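Local coordinates for stromal cell-derived factor 2-like protein (Arabidopsis thaliana, PDB 3MAL), which takes part in protein quality control and the unfolded protein response of the endoplasmic reticulum, in a complex with ERDJ3B and BiP, at residues I24-H38 with S50-W64. Residues are numbered along the deposited sequence; the frame is centred on the assembly and turned at random.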
# COMPACT_ATOMS: atom_id res chain seq x y z
N ILE A 24 -3.14 8.05 5.50
CA ILE A 24 -3.92 6.87 5.88
C ILE A 24 -3.05 5.76 6.46
O ILE A 24 -1.84 5.71 6.20
CB ILE A 24 -4.73 6.28 4.69
CG1 ILE A 24 -3.80 5.67 3.63
CG2 ILE A 24 -5.74 7.33 4.15
CD1 ILE A 24 -4.51 4.83 2.56
N LYS A 25 -3.68 4.89 7.25
CA LYS A 25 -3.17 3.55 7.45
C LYS A 25 -4.02 2.58 6.61
O LYS A 25 -5.17 2.87 6.27
CB LYS A 25 -3.16 3.17 8.92
CG LYS A 25 -2.32 4.10 9.76
CD LYS A 25 -2.05 3.51 11.15
CE LYS A 25 -1.14 4.44 11.96
NZ LYS A 25 -0.96 3.91 13.34
N LEU A 26 -3.40 1.47 6.21
CA LEU A 26 -4.06 0.46 5.42
C LEU A 26 -4.01 -0.85 6.18
O LEU A 26 -2.93 -1.42 6.39
CB LEU A 26 -3.37 0.33 4.05
CG LEU A 26 -4.25 -0.27 2.96
CD1 LEU A 26 -5.36 0.70 2.50
CD2 LEU A 26 -3.37 -0.74 1.78
N MET A 27 -5.18 -1.31 6.63
CA MET A 27 -5.27 -2.50 7.43
C MET A 27 -5.68 -3.71 6.60
O MET A 27 -6.66 -3.65 5.84
CB MET A 27 -6.28 -2.29 8.56
CG MET A 27 -6.35 -3.44 9.57
SD MET A 27 -7.74 -3.36 10.72
CE MET A 27 -9.04 -3.98 9.67
N HIS A 28 -4.93 -4.80 6.76
CA HIS A 28 -5.22 -6.11 6.18
C HIS A 28 -6.50 -6.66 6.81
O HIS A 28 -6.58 -6.82 8.03
CB HIS A 28 -4.04 -7.03 6.49
CG HIS A 28 -4.13 -8.39 5.86
ND1 HIS A 28 -4.17 -8.59 4.50
CD2 HIS A 28 -4.12 -9.63 6.42
CE1 HIS A 28 -4.20 -9.89 4.24
NE2 HIS A 28 -4.18 -10.54 5.39
N GLU A 29 -7.52 -6.92 6.01
CA GLU A 29 -8.80 -7.32 6.65
C GLU A 29 -8.74 -8.58 7.52
O GLU A 29 -9.31 -8.61 8.59
CB GLU A 29 -9.92 -7.47 5.65
CG GLU A 29 -11.26 -7.77 6.36
CD GLU A 29 -12.41 -7.87 5.38
OE1 GLU A 29 -12.30 -8.61 4.38
OE2 GLU A 29 -13.46 -7.21 5.62
N LYS A 30 -8.06 -9.61 7.04
CA LYS A 30 -8.01 -10.90 7.70
C LYS A 30 -7.18 -10.87 8.99
O LYS A 30 -7.63 -11.34 10.03
CB LYS A 30 -7.39 -11.90 6.71
CG LYS A 30 -7.83 -13.32 6.86
CD LYS A 30 -9.29 -13.49 6.50
CE LYS A 30 -9.65 -14.97 6.56
NZ LYS A 30 -11.14 -15.20 6.42
N THR A 31 -5.96 -10.34 8.94
CA THR A 31 -5.09 -10.38 10.11
C THR A 31 -5.12 -9.11 10.97
O THR A 31 -4.64 -9.12 12.11
CB THR A 31 -3.63 -10.60 9.70
OG1 THR A 31 -3.20 -9.46 8.94
CG2 THR A 31 -3.47 -11.87 8.87
N LYS A 32 -5.64 -8.01 10.41
CA LYS A 32 -5.66 -6.72 11.11
C LYS A 32 -4.28 -6.02 11.20
O LYS A 32 -4.18 -4.96 11.80
CB LYS A 32 -6.31 -6.82 12.51
CG LYS A 32 -7.64 -7.63 12.56
CD LYS A 32 -8.69 -7.08 11.60
CE LYS A 32 -9.98 -7.94 11.67
NZ LYS A 32 -10.96 -7.57 10.59
N PHE A 33 -3.25 -6.59 10.59
CA PHE A 33 -1.92 -5.94 10.55
C PHE A 33 -1.92 -4.72 9.63
O PHE A 33 -2.69 -4.65 8.66
CB PHE A 33 -0.81 -6.94 10.14
CG PHE A 33 -0.36 -7.88 11.27
CD1 PHE A 33 -1.30 -8.56 12.07
CD2 PHE A 33 1.00 -8.10 11.52
CE1 PHE A 33 -0.88 -9.43 13.12
CE2 PHE A 33 1.42 -8.95 12.54
CZ PHE A 33 0.47 -9.63 13.35
N ARG A 34 -1.05 -3.75 9.92
CA ARG A 34 -1.01 -2.53 9.13
C ARG A 34 0.16 -2.50 8.13
O ARG A 34 1.28 -2.88 8.44
CB ARG A 34 -0.91 -1.29 10.04
CG ARG A 34 -2.16 -0.92 10.74
CD ARG A 34 -2.22 -1.61 12.10
NE ARG A 34 -3.02 -0.86 13.05
CZ ARG A 34 -4.18 -1.28 13.51
NH1 ARG A 34 -4.65 -2.46 13.13
NH2 ARG A 34 -4.87 -0.54 14.37
N LEU A 35 -0.13 -2.02 6.92
CA LEU A 35 0.93 -1.79 5.94
C LEU A 35 1.99 -0.85 6.53
O LEU A 35 1.67 0.24 7.01
CB LEU A 35 0.31 -1.25 4.63
CG LEU A 35 1.25 -1.15 3.41
CD1 LEU A 35 1.63 -2.56 2.90
CD2 LEU A 35 0.62 -0.28 2.29
N HIS A 36 3.25 -1.27 6.47
CA HIS A 36 4.31 -0.66 7.23
C HIS A 36 5.65 -0.67 6.47
O HIS A 36 5.95 -1.59 5.69
CB HIS A 36 4.42 -1.44 8.56
CG HIS A 36 5.63 -1.13 9.40
ND1 HIS A 36 6.82 -1.80 9.25
CD2 HIS A 36 5.80 -0.31 10.46
CE1 HIS A 36 7.69 -1.36 10.14
NE2 HIS A 36 7.09 -0.46 10.90
N SER A 37 6.44 0.39 6.66
CA SER A 37 7.80 0.40 6.11
C SER A 37 8.75 1.01 7.12
O SER A 37 8.35 1.39 8.22
CB SER A 37 7.88 1.09 4.73
OG SER A 37 9.07 0.73 4.03
N HIS A 38 10.02 1.10 6.75
CA HIS A 38 11.06 1.49 7.68
C HIS A 38 12.36 1.57 6.89
O HIS A 38 12.39 1.13 5.75
CB HIS A 38 11.17 0.49 8.85
CG HIS A 38 11.06 -0.97 8.47
ND1 HIS A 38 10.76 -1.95 9.39
CD2 HIS A 38 11.20 -1.61 7.28
CE1 HIS A 38 10.76 -3.13 8.80
NE2 HIS A 38 11.03 -2.95 7.52
N SER A 50 12.33 -2.57 2.51
CA SER A 50 11.32 -3.58 2.76
C SER A 50 10.01 -3.00 3.29
O SER A 50 9.95 -1.87 3.79
CB SER A 50 11.86 -4.62 3.74
OG SER A 50 12.13 -4.02 5.00
N VAL A 51 8.95 -3.77 3.08
CA VAL A 51 7.58 -3.41 3.47
C VAL A 51 7.04 -4.65 4.21
O VAL A 51 7.31 -5.78 3.81
CB VAL A 51 6.73 -3.08 2.21
CG1 VAL A 51 5.22 -3.03 2.55
CG2 VAL A 51 7.18 -1.77 1.58
N THR A 52 6.31 -4.44 5.30
CA THR A 52 5.77 -5.53 6.13
C THR A 52 4.38 -5.21 6.64
O THR A 52 3.86 -4.09 6.45
CB THR A 52 6.65 -5.79 7.40
OG1 THR A 52 6.51 -4.70 8.32
CG2 THR A 52 8.12 -6.00 7.03
N GLY A 53 3.76 -6.22 7.26
CA GLY A 53 2.57 -6.03 8.06
C GLY A 53 2.95 -5.83 9.52
O GLY A 53 3.66 -6.64 10.08
N PHE A 54 2.48 -4.74 10.12
CA PHE A 54 2.84 -4.36 11.49
C PHE A 54 1.61 -4.37 12.44
O PHE A 54 0.61 -3.72 12.17
CB PHE A 54 3.46 -2.95 11.44
CG PHE A 54 4.10 -2.53 12.72
CD1 PHE A 54 5.44 -2.84 12.97
CD2 PHE A 54 3.38 -1.80 13.67
CE1 PHE A 54 6.04 -2.44 14.16
CE2 PHE A 54 3.98 -1.40 14.87
CZ PHE A 54 5.30 -1.72 15.12
N PRO A 55 1.69 -5.07 13.58
CA PRO A 55 0.45 -5.19 14.38
C PRO A 55 0.08 -4.05 15.37
O PRO A 55 -1.11 -3.83 15.63
CB PRO A 55 0.65 -6.51 15.14
CG PRO A 55 2.17 -6.59 15.33
CD PRO A 55 2.79 -5.93 14.10
N GLY A 56 1.08 -3.34 15.91
CA GLY A 56 0.84 -2.30 16.94
C GLY A 56 0.14 -1.06 16.39
O GLY A 56 0.37 -0.66 15.23
N VAL A 57 -0.72 -0.46 17.21
CA VAL A 57 -1.49 0.73 16.86
C VAL A 57 -0.62 1.99 16.72
O VAL A 57 -0.80 2.79 15.78
CB VAL A 57 -2.62 1.03 17.93
CG1 VAL A 57 -3.31 2.36 17.66
CG2 VAL A 57 -3.63 -0.07 17.98
N VAL A 58 0.30 2.20 17.65
CA VAL A 58 1.09 3.43 17.55
C VAL A 58 2.44 3.26 16.87
O VAL A 58 3.37 2.64 17.39
CB VAL A 58 0.98 4.41 18.80
CG1 VAL A 58 0.12 3.85 19.92
CG2 VAL A 58 2.33 5.04 19.25
N ASP A 59 2.51 3.81 15.66
CA ASP A 59 3.59 3.55 14.74
C ASP A 59 3.51 4.55 13.59
O ASP A 59 2.67 4.39 12.70
CB ASP A 59 3.48 2.11 14.20
CG ASP A 59 4.63 1.75 13.32
OD1 ASP A 59 4.40 1.39 12.15
OD2 ASP A 59 5.77 1.86 13.81
N SER A 60 4.35 5.58 13.61
CA SER A 60 4.34 6.61 12.54
C SER A 60 4.73 5.97 11.21
O SER A 60 4.30 6.42 10.14
CB SER A 60 5.27 7.78 12.88
OG SER A 60 6.57 7.31 13.16
N ASN A 61 5.51 4.88 11.29
CA ASN A 61 5.91 4.09 10.12
C ASN A 61 4.77 3.36 9.41
O ASN A 61 5.00 2.74 8.35
CB ASN A 61 7.01 3.08 10.51
CG ASN A 61 8.38 3.70 10.58
OD1 ASN A 61 8.64 4.72 9.93
ND2 ASN A 61 9.28 3.10 11.36
N SER A 62 3.55 3.45 9.95
CA SER A 62 2.37 2.91 9.28
C SER A 62 1.59 3.90 8.42
O SER A 62 0.57 3.52 7.82
CB SER A 62 1.41 2.28 10.30
OG SER A 62 1.99 1.13 10.87
N TYR A 63 2.05 5.16 8.36
CA TYR A 63 1.34 6.17 7.58
C TYR A 63 1.83 6.29 6.15
O TYR A 63 3.05 6.22 5.89
CB TYR A 63 1.39 7.54 8.27
CG TYR A 63 0.29 7.71 9.28
CD1 TYR A 63 0.57 7.78 10.66
CD2 TYR A 63 -1.04 7.80 8.87
CE1 TYR A 63 -0.47 7.94 11.60
CE2 TYR A 63 -2.07 7.95 9.79
CZ TYR A 63 -1.78 8.00 11.14
OH TYR A 63 -2.83 8.14 12.00
N TRP A 64 0.86 6.44 5.24
CA TRP A 64 1.07 6.56 3.79
C TRP A 64 0.27 7.77 3.29
O TRP A 64 -0.86 8.00 3.74
CB TRP A 64 0.58 5.27 3.08
CG TRP A 64 1.28 4.04 3.57
CD1 TRP A 64 0.95 3.28 4.69
CD2 TRP A 64 2.46 3.44 3.01
NE1 TRP A 64 1.86 2.25 4.84
CE2 TRP A 64 2.79 2.33 3.82
CE3 TRP A 64 3.25 3.72 1.89
CZ2 TRP A 64 3.88 1.49 3.54
CZ3 TRP A 64 4.35 2.89 1.61
CH2 TRP A 64 4.65 1.79 2.44
O HOH W 1 0.15 1.00 13.04
O HOH W 2 0.45 5.72 14.82
O HOH W 3 -0.80 1.22 7.40
O HOH W 4 8.17 1.03 12.97
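Backbone pairing joins strand 34-38 to strand 50-54: Arg34 with Phe54 and His36 with Thr52 are antiparallel hydrogen-bonded pairs, though in the second the bond from His36 N to Thr52 O is weak. Strand 24-28 makes a separate pairing, Ile24 with Trp64, held by reciprocal bonds, Ile24 N to Trp64 O at 2.9 Å and Trp64 N to Ile24 O.

The His36 ring lies over Phe54 in an offset stack, centroids 4.5 Å apart and planes at 14°. Both side chains leave the same face of the sheet, and with His36 CG anti to its backbone N (chi1 169°) Phe54 CD1 lies over one face of the imidazole. Three CH-pi contacts add to this: Pro55 CB over a face of the Phe33 ring, Lys25 CE over a face of Tyr63, 3.6 Å from Tyr63 CE1, and Leu35 CD2 over one face of the five-membered ring of Trp64, 3.7 Å from Trp64 CE2.

Among side-chain hydrogen bonds, Trp64 NE1 reaches Leu35 O at 3.0 Å, nearly straight at 176°; the oxygen lies in the indole plane, but the donor stands above the carbonyl plane. Water 3 also donates to that oxygen. His36 ND1 meets Thr52 OG1 at 3.1 Å in a bent bond, the hydroxyl oxygen lying out of the imidazole plane, and Gln169 also binds this hydroxyl. Lys25 NZ holds waters 1 and 2 and forms a salt bridge with Glu188, which also pairs with Arg34.

All this belongs to the first MIR motif of the beta-trefoil: strands 23-28 and 64-67 lie in the barrel, 34-38 and 49-54 form the hairpin.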